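Local coordinates for protein 2-dehydropantoate 2-reductase (Porphyromonas gingivalis, PDB 2QYT) that probably catalyses the NADPH-dependent reduction of 2-dehydropantoate (ketopantoate) to (R)-pantoate, a step in pantothenate biosynthesis, at residues K201-S206 with E239-K244; E229-L234 with D251-L256. One frame throughout, in Å; residues are numbered along the deposited sequence. Where two conformers were deposited one is given.

Contact 1: K201-S206 with E239-K244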
loop_
_atom_site.group_PDB
_atom_site.type_symbol
_atom_site.label_atom_id
_atom_site.label_comp_id
_atom_site.label_asym_id
_atom_site.label_seq_id
_atom_site.Cartn_x
_atom_site.Cartn_y
_atom_site.Cartn_z
ATOM N N LYS A 201 0.278 6.287 -8.374
ATOM C CA LYS A 201 1.183 5.243 -7.895
ATOM C C LYS A 201 1.161 4.006 -8.805
ATOM O O LYS A 201 2.220 3.507 -9.197
ATOM C CB LYS A 201 0.821 4.847 -6.453
ATOM C CG LYS A 201 1.576 3.644 -5.891
ATOM C CD LYS A 201 2.704 4.061 -4.988
ATOM C CE LYS A 201 3.811 3.015 -4.923
ATOM N NZ LYS A 201 3.464 2.022 -3.899
ATOM N N PHE A 202 -0.035 3.518 -9.129
ATOM C CA PHE A 202 -0.185 2.288 -9.908
ATOM C C PHE A 202 0.360 2.392 -11.350
ATOM O O PHE A 202 0.976 1.465 -11.859
ATOM C CB PHE A 202 -1.646 1.795 -9.932
ATOM C CG PHE A 202 -1.840 0.585 -10.804
ATOM C CD1 PHE A 202 -1.560 -0.703 -10.304
ATOM C CD2 PHE A 202 -2.238 0.726 -12.132
ATOM C CE1 PHE A 202 -1.706 -1.833 -11.092
ATOM C CE2 PHE A 202 -2.365 -0.389 -12.951
ATOM C CZ PHE A 202 -2.107 -1.673 -12.433
HETATM N N MSE A 203 0.096 3.513 -12.007
HETATM C CA MSE A 203 0.578 3.753 -13.368
HETATM C C MSE A 203 2.111 3.704 -13.443
HETATM O O MSE A 203 2.657 3.004 -14.298
HETATM C CB MSE A 203 0.044 5.075 -13.897
HETATM C CG MSE A 203 -1.430 5.070 -14.262
HETATM SE SE MSE A 203 -2.081 6.886 -14.686
HETATM C CE MSE A 203 -0.889 7.912 -13.547
HETATM N N MSE A 204 2.779 4.397 -12.519
HETATM C CA MSE A 204 4.236 4.409 -12.402
HETATM C C MSE A 204 4.838 3.012 -12.237
HETATM O O MSE A 204 5.787 2.631 -12.914
HETATM C CB MSE A 204 4.633 5.239 -11.188
HETATM C CG MSE A 204 4.396 6.721 -11.334
HETATM SE SE MSE A 204 5.589 7.513 -12.642
HETATM C CE MSE A 204 7.302 7.009 -11.823
ATOM N N ILE A 205 4.287 2.254 -11.298
ATOM C CA ILE A 205 4.817 0.930 -11.001
ATOM C C ILE A 205 4.369 -0.096 -12.042
ATOM O O ILE A 205 5.094 -1.031 -12.342
ATOM C CB ILE A 205 4.494 0.483 -9.569
ATOM C CG1 ILE A 205 4.983 -0.948 -9.337
ATOM C CG2 ILE A 205 3.019 0.567 -9.314
ATOM C CD1 ILE A 205 4.757 -1.488 -7.949
ATOM N N SER A 206 3.184 0.093 -12.609
ATOM C CA SER A 206 2.764 -0.712 -13.751
ATOM C C SER A 206 3.788 -0.519 -14.887
ATOM O O SER A 206 4.493 -1.455 -15.260
ATOM C CB SER A 206 1.337 -0.328 -14.169
ATOM O OG SER A 206 0.876 -1.077 -15.275
ATOM N N GLU A 239 -4.437 6.442 -21.082
ATOM C CA GLU A 239 -5.659 6.263 -21.874
ATOM C C GLU A 239 -6.656 5.338 -21.167
ATOM O O GLU A 239 -7.853 5.631 -21.148
ATOM C CB GLU A 239 -5.330 5.710 -23.269
ATOM C CG GLU A 239 -6.472 5.785 -24.288
ATOM C CD GLU A 239 -6.100 5.213 -25.655
ATOM O OE1 GLU A 239 -4.962 4.699 -25.829
ATOM O OE2 GLU A 239 -6.961 5.278 -26.563
ATOM N N LEU A 240 -6.153 4.231 -20.607
ATOM C CA LEU A 240 -6.985 3.275 -19.858
ATOM C C LEU A 240 -7.746 3.988 -18.745
ATOM O O LEU A 240 -8.976 3.903 -18.660
ATOM C CB LEU A 240 -6.149 2.131 -19.254
ATOM C CG LEU A 240 -6.881 1.099 -18.359
ATOM C CD1 LEU A 240 -6.182 -0.228 -18.386
ATOM C CD2 LEU A 240 -7.059 1.523 -16.912
ATOM N N PHE A 241 -6.992 4.688 -17.904
ATOM C CA PHE A 241 -7.554 5.370 -16.759
ATOM C C PHE A 241 -8.455 6.521 -17.176
ATOM O O PHE A 241 -9.541 6.704 -16.607
ATOM C CB PHE A 241 -6.451 5.781 -15.776
ATOM C CG PHE A 241 -5.983 4.642 -14.910
ATOM C CD1 PHE A 241 -5.037 3.734 -15.372
ATOM C CD2 PHE A 241 -6.526 4.445 -13.651
ATOM C CE1 PHE A 241 -4.629 2.655 -14.589
ATOM C CE2 PHE A 241 -6.119 3.370 -12.858
ATOM C CZ PHE A 241 -5.165 2.478 -13.335
ATOM N N ARG A 242 -8.027 7.255 -18.204
ATOM C CA ARG A 242 -8.832 8.326 -18.799
ATOM C C ARG A 242 -10.192 7.819 -19.279
ATOM O O ARG A 242 -11.150 8.587 -19.361
ATOM C CB ARG A 242 -8.071 9.015 -19.936
ATOM C CG ARG A 242 -8.360 10.501 -20.037
ATOM C CD ARG A 242 -7.518 11.182 -21.093
ATOM N NE ARG A 242 -6.102 11.267 -20.729
ATOM C CZ ARG A 242 -5.105 10.782 -21.466
ATOM N NH1 ARG A 242 -5.355 10.166 -22.620
ATOM N NH2 ARG A 242 -3.849 10.919 -21.050
ATOM N N ALA A 243 -10.270 6.520 -19.564
ATOM C CA ALA A 243 -11.518 5.883 -19.969
ATOM C C ALA A 243 -12.429 5.489 -18.801
ATOM O O ALA A 243 -13.625 5.789 -18.828
ATOM C CB ALA A 243 -11.237 4.680 -20.859
ATOM N N LYS A 244 -11.875 4.829 -17.781
ATOM C CA LYS A 244 -12.713 4.257 -16.709
ATOM C C LYS A 244 -13.072 5.191 -15.563
ATOM O O LYS A 244 -14.216 5.169 -15.101
ATOM C CB LYS A 244 -12.163 2.919 -16.181
ATOM C CG LYS A 244 -10.810 2.964 -15.476
ATOM C CD LYS A 244 -10.517 1.646 -14.770
ATOM C CE LYS A 244 -11.569 1.326 -13.702
ATOM N NZ LYS A 244 -11.292 0.038 -13.009
#
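Phe241 reaches out from its helix and sets its ring against two side chains of the facing helix, Phe202 and Met203. The gap is wide: the nearest alpha carbons, CA of Met203 and CA of Phe241, are 9.0 Å apart, and the aromatic ring does most of the bridging. From Phe241 CB, set on a bond that points toward the other helix, the chain turns so that CG lies anti to the carbonyl carbon (chi1 -79°), which carries the ring out into the gap. On the flank facing the selenomethionine, CD1 is the first ring atom to touch, meeting Met203 CG at 4.0 Å. One step farther, CE1 is shared: it remains against Met203 CG and also comes within 3.9 Å of Phe202 CD2. At the far end CZ makes the closest approach, 3.6 Å to Phe202 CD2, with Phe202 CE2 just behind. The two aromatic side chains cross at roughly a right angle, and neither ring lies squarely on the other.

Met203 runs past Phe241 in the opposite sense. Its selenium stands 4.9 Å from the centroid of the Phe241 ring and 30° off the ring normal, an oblique Met-aromatic contact. The opposite face of that ring carries Leu240 CD2 from its own helix, offset toward the rim. Separately, the ring of Tyr245 meets it with the two planes nearly parallel. Phe202 in turn has Ser206 CB above one face, near the rim, and touches Val290 of helix 288-296. Ser206 OG, buried here, bonds to Leu286 O and Tyr304 OH.

Helices 194-215 and 227-244 thus meet inside the all-helical C-terminal domain through burial of apolar surface and, probably, dispersion between two rings and a selenium; no salt bridge or hydrogen bond joins the segments.

Contact 2: E229-L234 with D251-L256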
loop_
_atom_site.group_PDB
_atom_site.type_symbol
_atom_site.label_atom_id
_atom_site.label_comp_id
_atom_site.label_asym_id
_atom_site.label_seq_id
_atom_site.Cartn_x
_atom_site.Cartn_y
_atom_site.Cartn_z
ATOM N N GLU A 229 9.032 3.186 -26.565
ATOM C CA GLU A 229 8.281 2.112 -25.964
ATOM C C GLU A 229 7.774 2.557 -24.594
ATOM O O GLU A 229 6.604 2.379 -24.286
ATOM C CB GLU A 229 9.130 0.841 -25.822
ATOM C CG GLU A 229 9.409 0.130 -27.130
ATOM C CD GLU A 229 10.708 0.577 -27.785
ATOM O OE1 GLU A 229 10.946 1.804 -27.893
ATOM O OE2 GLU A 229 11.499 -0.305 -28.193
ATOM N N LEU A 230 8.663 3.175 -23.817
ATOM C CA LEU A 230 8.328 3.644 -22.490
ATOM C C LEU A 230 7.140 4.595 -22.563
ATOM O O LEU A 230 6.154 4.402 -21.867
ATOM C CB LEU A 230 9.546 4.257 -21.793
ATOM C CG LEU A 230 9.576 4.478 -20.277
ATOM C CD1 LEU A 230 8.988 3.351 -19.426
ATOM C CD2 LEU A 230 11.018 4.694 -19.894
ATOM N N LEU A 231 7.223 5.563 -23.463
ATOM C CA LEU A 231 6.146 6.519 -23.721
ATOM C C LEU A 231 4.851 5.876 -24.226
ATOM O O LEU A 231 3.755 6.320 -23.874
ATOM C CB LEU A 231 6.614 7.574 -24.712
ATOM C CG LEU A 231 5.643 8.657 -25.174
ATOM C CD1 LEU A 231 5.192 9.502 -23.994
ATOM C CD2 LEU A 231 6.318 9.532 -26.243
ATOM N N SER A 232 4.976 4.863 -25.068
ATOM C CA SER A 232 3.826 4.074 -25.466
ATOM C C SER A 232 3.090 3.466 -24.266
ATOM O O SER A 232 1.881 3.432 -24.269
ATOM C CB SER A 232 4.226 2.974 -26.431
ATOM O OG SER A 232 4.651 3.579 -27.624
ATOM N N LEU A 233 3.833 2.977 -23.279
ATOM C CA LEU A 233 3.264 2.408 -22.048
ATOM C C LEU A 233 2.570 3.494 -21.199
ATOM O O LEU A 233 1.470 3.290 -20.662
ATOM C CB LEU A 233 4.368 1.706 -21.233
ATOM C CG LEU A 233 4.464 0.179 -21.115
ATOM C CD1 LEU A 233 4.016 -0.612 -22.346
ATOM C CD2 LEU A 233 5.839 -0.251 -20.679
ATOM N N LEU A 234 3.222 4.643 -21.094
ATOM C CA LEU A 234 2.697 5.774 -20.349
ATOM C C LEU A 234 1.353 6.253 -20.926
ATOM O O LEU A 234 0.387 6.464 -20.187
ATOM C CB LEU A 234 3.738 6.892 -20.323
ATOM C CG LEU A 234 4.587 7.225 -19.067
ATOM C CD1 LEU A 234 4.450 6.289 -17.871
ATOM C CD2 LEU A 234 6.078 7.462 -19.411
ATOM N N ASP A 251 -0.802 16.388 -18.791
ATOM C CA ASP A 251 0.603 16.510 -18.409
ATOM C C ASP A 251 0.850 15.347 -17.452
ATOM O O ASP A 251 1.826 15.337 -16.708
ATOM C CB ASP A 251 0.917 17.847 -17.712
ATOM C CG ASP A 251 0.427 19.061 -18.495
ATOM O OD1 ASP A 251 -0.517 19.729 -18.012
ATOM O OD2 ASP A 251 0.982 19.353 -19.583
ATOM N N VAL A 252 -0.071 14.378 -17.482
ATOM C CA VAL A 252 -0.046 13.191 -16.626
ATOM C C VAL A 252 1.000 12.185 -17.122
ATOM O O VAL A 252 1.850 11.744 -16.342
ATOM C CB VAL A 252 -1.469 12.558 -16.480
ATOM C CG1 VAL A 252 -2.172 12.425 -17.831
ATOM C CG2 VAL A 252 -1.412 11.223 -15.754
ATOM N N VAL A 253 0.931 11.843 -18.416
ATOM C CA VAL A 253 1.982 11.102 -19.134
ATOM C C VAL A 253 3.347 11.755 -18.901
ATOM O O VAL A 253 4.316 11.077 -18.558
ATOM C CB VAL A 253 1.693 11.057 -20.662
ATOM C CG1 VAL A 253 2.873 10.484 -21.432
ATOM C CG2 VAL A 253 0.429 10.257 -20.955
ATOM N N GLN A 254 3.396 13.077 -19.081
ATOM C CA GLN A 254 4.598 13.877 -18.852
ATOM C C GLN A 254 5.050 13.878 -17.386
ATOM O O GLN A 254 6.235 13.696 -17.094
ATOM C CB GLN A 254 4.388 15.316 -19.354
ATOM C CG GLN A 254 3.979 15.430 -20.832
ATOM C CD GLN A 254 4.955 14.739 -21.788
ATOM O OE1 GLN A 254 6.172 14.809 -21.610
ATOM N NE2 GLN A 254 4.417 14.068 -22.807
ATOM N N GLN A 255 4.098 14.084 -16.475
ATOM C CA GLN A 255 4.352 14.086 -15.034
ATOM C C GLN A 255 4.970 12.757 -14.605
ATOM O O GLN A 255 5.984 12.742 -13.898
ATOM C CB GLN A 255 3.047 14.332 -14.271
ATOM C CG GLN A 255 3.203 14.955 -12.896
ATOM C CD GLN A 255 1.866 15.387 -12.308
ATOM O OE1 GLN A 255 1.092 14.566 -11.792
ATOM N NE2 GLN A 255 1.591 16.687 -12.382
ATOM N N LEU A 256 4.351 11.655 -15.046
ATOM C CA LEU A 256 4.888 10.309 -14.858
ATOM C C LEU A 256 6.260 10.129 -15.508
ATOM O O LEU A 256 7.175 9.577 -14.890
ATOM C CB LEU A 256 3.923 9.242 -15.404
ATOM C CG LEU A 256 2.507 8.996 -14.858
ATOM C CD1 LEU A 256 1.902 7.771 -15.540
ATOM C CD2 LEU A 256 2.468 8.856 -13.351
#
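Leu256, which packs on Leu234, is fixed in the first turn of its helix by a backbone bond from Leu256 N to Val252 O, 2.8 Å long. From that turn Leu256 points toward helix 227-244, while Val253 reaches it with its methyls from the flank. The axes of segments 229-234 and 252-256 come within 10.1 Å, and their N-to-C directions differ by 128°.

Val253 divides its work between two methyls. CG1, anti to the backbone N (chi1 171°), meets Leu231 CD1 at 3.6 Å, where the two side chains cross at about a right angle, and the same methyl touches Leu234 CB. CG2 lies instead against the backbone of Leu234, 3.9 Å from Leu234 O. Farther along, Leu234 CD1 butts against Leu256 CD1 at 3.8 Å and also brushes Leu256 CB, while Leu234 CG sits near Val253 O.

Beyond the pair, Leu234 touches Val207 of helix 194-215, and Val253 touches Ala238 on the next turn of helix 227-244. This is plain helix-to-helix packing in the C-terminal domain. Branched aliphatic side chains supply nearly all of it, with some packing on backbone, so the fit depends on shape and on excluding water, more completely at Leu234 and Leu256 than at the partly exposed Leu231 and Val253.

How the contacts relate
The centres of the two contacts are about 10 Å apart, and both draw on helix 227-244: its N-terminal half packs in contact 2, its C-terminal end in contact 1. Along the chain the segments alternate, 201-206, 229-234, 239-244, 251-256. They meet directly where Met203 CE of contact 1 touches Leu256 CD1 of contact 2, neighbouring apolar patches where helices 194-215, 227-244 and 252-262 come together; Arg242 also packs on Val252. All four segments belong to the helical C-terminal domain, distinct from the N-terminal Rossmann-type domain that, as in relatives, probably binds NADPH, though Lys201 NZ reaches across to Asn118 OD1 and Val140 O.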